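Sphingomyelinase C (Streptomyces griseocarneus, PDB 7CNE) belongs to the DNase I-like superfamily of endonuclease/exonuclease/phosphatase enzymes. Local coordinates at residues S206-A209 and A214-D217; V249-R252 and A256-A259. All blocks are in the same frame, centred on the assembly; numbering follows the deposited sequence.

Interaction 1: residues S206-A209 and A214-D217; sequences SMLA and APAD
Leu208, on helix 203-211, meets Pro215 in the loop that follows, and the two forked methyls of the leucine do all the touching. CD1 comes against the ring of the proline at CB, 4.1 Å away, while CD2 lies beside the Ala214-Pro215 peptide, 4.4 Å from C of Ala214 and 4.2 Å from N of Pro215. The fork therefore spans the start of the loop, one prong on the pyrrolidine ring and the other on the backbone just ahead of it. Its reach comes from the torsions: CG stands anti to the carbonyl carbon (chi1 -64°), and CD1 stands anti to CA (chi2 180°), which extends that methyl away from the helix backbone and onto the proline. The leucine side chain and the proline ring cross at about a right angle, touching at one methyl and CB. Ala214 contributes backbone here, because its CB points away from the helix and packs on Asn253. Leu208 also touches Leu250 of strand 247-251, and its neighbour Met207 packs on Tyr248 and Leu250, so the helix rests on the edge strand of the six-stranded sheet. With 96 Å² buried, a carbon-carbon approach the closest and no polar bond between the two segments, this is a light van der Waals contact: it fits the helix to its exit loop by shape, with nothing polar to fix its direction.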
# COMPACT_ATOMS: atom_id res chain seq x y z
N SER A 206 -10.70 -14.80 -5.55
CA SER A 206 -10.62 -14.27 -6.91
C SER A 206 -9.45 -13.29 -7.05
O SER A 206 -8.86 -13.19 -8.13
CB SER A 206 -11.94 -13.62 -7.33
OG SER A 206 -12.30 -12.56 -6.47
N MET A 207 -9.10 -12.57 -5.98
CA MET A 207 -7.89 -11.74 -6.02
C MET A 207 -6.65 -12.57 -6.35
O MET A 207 -5.87 -12.22 -7.23
CB MET A 207 -7.73 -11.01 -4.69
CG MET A 207 -6.43 -10.23 -4.57
SD MET A 207 -6.20 -9.63 -2.89
CE MET A 207 -5.58 -11.13 -2.10
N LEU A 208 -6.47 -13.70 -5.64
CA LEU A 208 -5.35 -14.59 -5.91
C LEU A 208 -5.31 -15.01 -7.38
O LEU A 208 -4.25 -15.02 -8.01
CB LEU A 208 -5.42 -15.83 -5.02
CG LEU A 208 -5.31 -15.66 -3.50
CD1 LEU A 208 -5.41 -17.02 -2.86
CD2 LEU A 208 -3.98 -14.97 -3.12
N ALA A 209 -6.46 -15.39 -7.92
CA ALA A 209 -6.51 -15.84 -9.31
C ALA A 209 -6.27 -14.69 -10.28
O ALA A 209 -5.56 -14.86 -11.28
CB ALA A 209 -7.86 -16.51 -9.60
N ALA A 214 0.39 -16.44 -5.20
CA ALA A 214 0.38 -17.53 -4.22
C ALA A 214 -0.09 -17.01 -2.87
O ALA A 214 0.34 -15.94 -2.44
CB ALA A 214 1.77 -18.15 -4.10
N PRO A 215 -0.99 -17.71 -2.18
CA PRO A 215 -1.34 -17.29 -0.82
C PRO A 215 -0.12 -17.40 0.07
O PRO A 215 0.79 -18.19 -0.18
CB PRO A 215 -2.44 -18.27 -0.40
CG PRO A 215 -2.18 -19.48 -1.24
CD PRO A 215 -1.66 -18.97 -2.56
N ALA A 216 -0.08 -16.55 1.09
CA ALA A 216 0.94 -16.73 2.12
C ALA A 216 0.74 -18.09 2.77
O ALA A 216 -0.37 -18.61 2.83
CB ALA A 216 0.85 -15.61 3.16
N ASP A 217 1.85 -18.68 3.23
CA ASP A 217 1.73 -19.93 3.97
C ASP A 217 0.98 -19.71 5.29
O ASP A 217 0.34 -20.64 5.79
CB ASP A 217 3.11 -20.52 4.20
CG ASP A 217 3.79 -20.92 2.90
OD1 ASP A 217 3.24 -21.79 2.20
OD2 ASP A 217 4.84 -20.33 2.56

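Interaction 2: residues V249-R252 and A256-A259; sequences VLHR and ARPA
The first torsion of His251 places CG anti to the carbonyl carbon (chi1 -72°), and chi2 of -88° turns the imidazole so that one face meets Arg257, whose own CG sits between its backbone N and carbonyl carbon (chi1 69°). The setting is the end of an edge strand, 247-251, in the β-sandwich of the DNase I-like fold, where the chain loops back toward strand 261-265. CB of Arg257 lies 3.5 Å from the centroid of the His251 ring, close to the ring normal, making a CH-pi contact. From there the arginine chain runs extended past the histidine, its CD coming 3.8 Å from CB of His251, and the guanidinium ends well beyond the ring. Pro258 approaches obliquely, with CD 3.6 Å from NE2 of His251, and the two side chains cross at about a right angle. Trp261, in an edge-to-face arrangement, and Met190 and Gln188 of the neighbouring strand also pack on the buried imidazole. A water in the ring plane, 2.9 Å from ND1 of His251, donates to O of Ala256 at 2.7 Å. A second water ties the backbone of Arg252 to the guanidinium of Arg257: it accepts from NH1 of Arg257 at 2.9 Å, in the guanidinium plane, and donates to O of Arg252 at 2.6 Å.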
# COMPACT_ATOMS: atom_id res chain seq x y z
N VAL A 249 1.12 -8.82 1.33
CA VAL A 249 2.34 -8.94 0.53
C VAL A 249 2.40 -10.38 0.04
O VAL A 249 2.63 -11.29 0.84
CB VAL A 249 3.61 -8.59 1.33
CG1 VAL A 249 4.87 -8.63 0.41
CG2 VAL A 249 3.47 -7.24 2.03
N LEU A 250 2.20 -10.58 -1.25
CA LEU A 250 2.03 -11.93 -1.80
C LEU A 250 2.95 -12.14 -2.99
O LEU A 250 3.06 -11.28 -3.87
CB LEU A 250 0.57 -12.18 -2.22
CG LEU A 250 -0.47 -12.12 -1.10
CD1 LEU A 250 -1.92 -12.16 -1.64
CD2 LEU A 250 -0.23 -13.24 -0.09
N HIS A 251 3.59 -13.31 -3.03
CA HIS A 251 4.45 -13.69 -4.13
C HIS A 251 3.64 -14.11 -5.35
O HIS A 251 2.45 -14.44 -5.26
CB HIS A 251 5.39 -14.82 -3.71
CG HIS A 251 6.46 -14.38 -2.77
ND1 HIS A 251 7.67 -13.90 -3.21
CD2 HIS A 251 6.49 -14.31 -1.42
CE1 HIS A 251 8.41 -13.57 -2.17
NE2 HIS A 251 7.72 -13.81 -1.07
N ARG A 252 4.30 -14.11 -6.50
CA ARG A 252 3.70 -14.47 -7.78
C ARG A 252 3.88 -15.96 -8.06
O ARG A 252 4.96 -16.51 -7.85
CB ARG A 252 4.35 -13.65 -8.90
CG ARG A 252 3.77 -13.87 -10.28
CD ARG A 252 4.15 -12.69 -11.17
NE ARG A 252 3.74 -12.87 -12.56
CZ ARG A 252 2.56 -12.52 -13.06
NH1 ARG A 252 1.64 -11.97 -12.29
NH2 ARG A 252 2.31 -12.73 -14.35
N ALA A 256 10.41 -17.99 -7.76
CA ALA A 256 11.05 -18.35 -6.51
C ALA A 256 10.51 -17.48 -5.38
O ALA A 256 10.15 -16.32 -5.57
CB ALA A 256 12.57 -18.20 -6.62
N ARG A 257 10.43 -18.07 -4.19
CA ARG A 257 9.95 -17.37 -3.00
C ARG A 257 10.45 -18.14 -1.79
O ARG A 257 10.74 -19.33 -1.89
CB ARG A 257 8.42 -17.27 -2.99
CG ARG A 257 7.69 -18.60 -2.79
CD ARG A 257 6.19 -18.35 -2.61
NE ARG A 257 5.43 -19.56 -2.31
CZ ARG A 257 4.86 -20.33 -3.23
NH1 ARG A 257 4.97 -20.02 -4.51
NH2 ARG A 257 4.18 -21.42 -2.86
N PRO A 258 10.59 -17.48 -0.64
CA PRO A 258 10.96 -18.21 0.57
C PRO A 258 9.84 -19.13 1.04
O PRO A 258 8.65 -18.85 0.89
CB PRO A 258 11.23 -17.09 1.60
CG PRO A 258 11.44 -15.84 0.77
CD PRO A 258 10.54 -16.02 -0.41
N ALA A 259 10.25 -20.26 1.63
CA ALA A 259 9.26 -21.13 2.25
C ALA A 259 8.73 -20.49 3.53
O ALA A 259 9.40 -19.68 4.17
CB ALA A 259 9.88 -22.50 2.55
O HOH W 1 8.11 -14.54 -6.01
O HOH W 2 6.08 -17.73 -5.86

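How the interactions relate
Interaction 1 comes first along the chain and closes before interaction 2 opens; their centres are 10 Å apart, on the same side of the chain's centre and about 17 Å out from it. They meet directly: the backbone N of Ala214 lies 2.9 Å from O of His251, a probable hydrogen bond, and CD2 of Leu250 packs against O of Ala214. Strand 247-251, outermost in the six-stranded sheet, thus supplies one side of interaction 2 and touches interaction 1, and CB of Ala214 touches the guanidinium of Arg257. The contacts lie where this edge strand comes near the loops that lead into strands 218-221 and 261-265, parallel neighbours in the seven-stranded sheet of the sandwich.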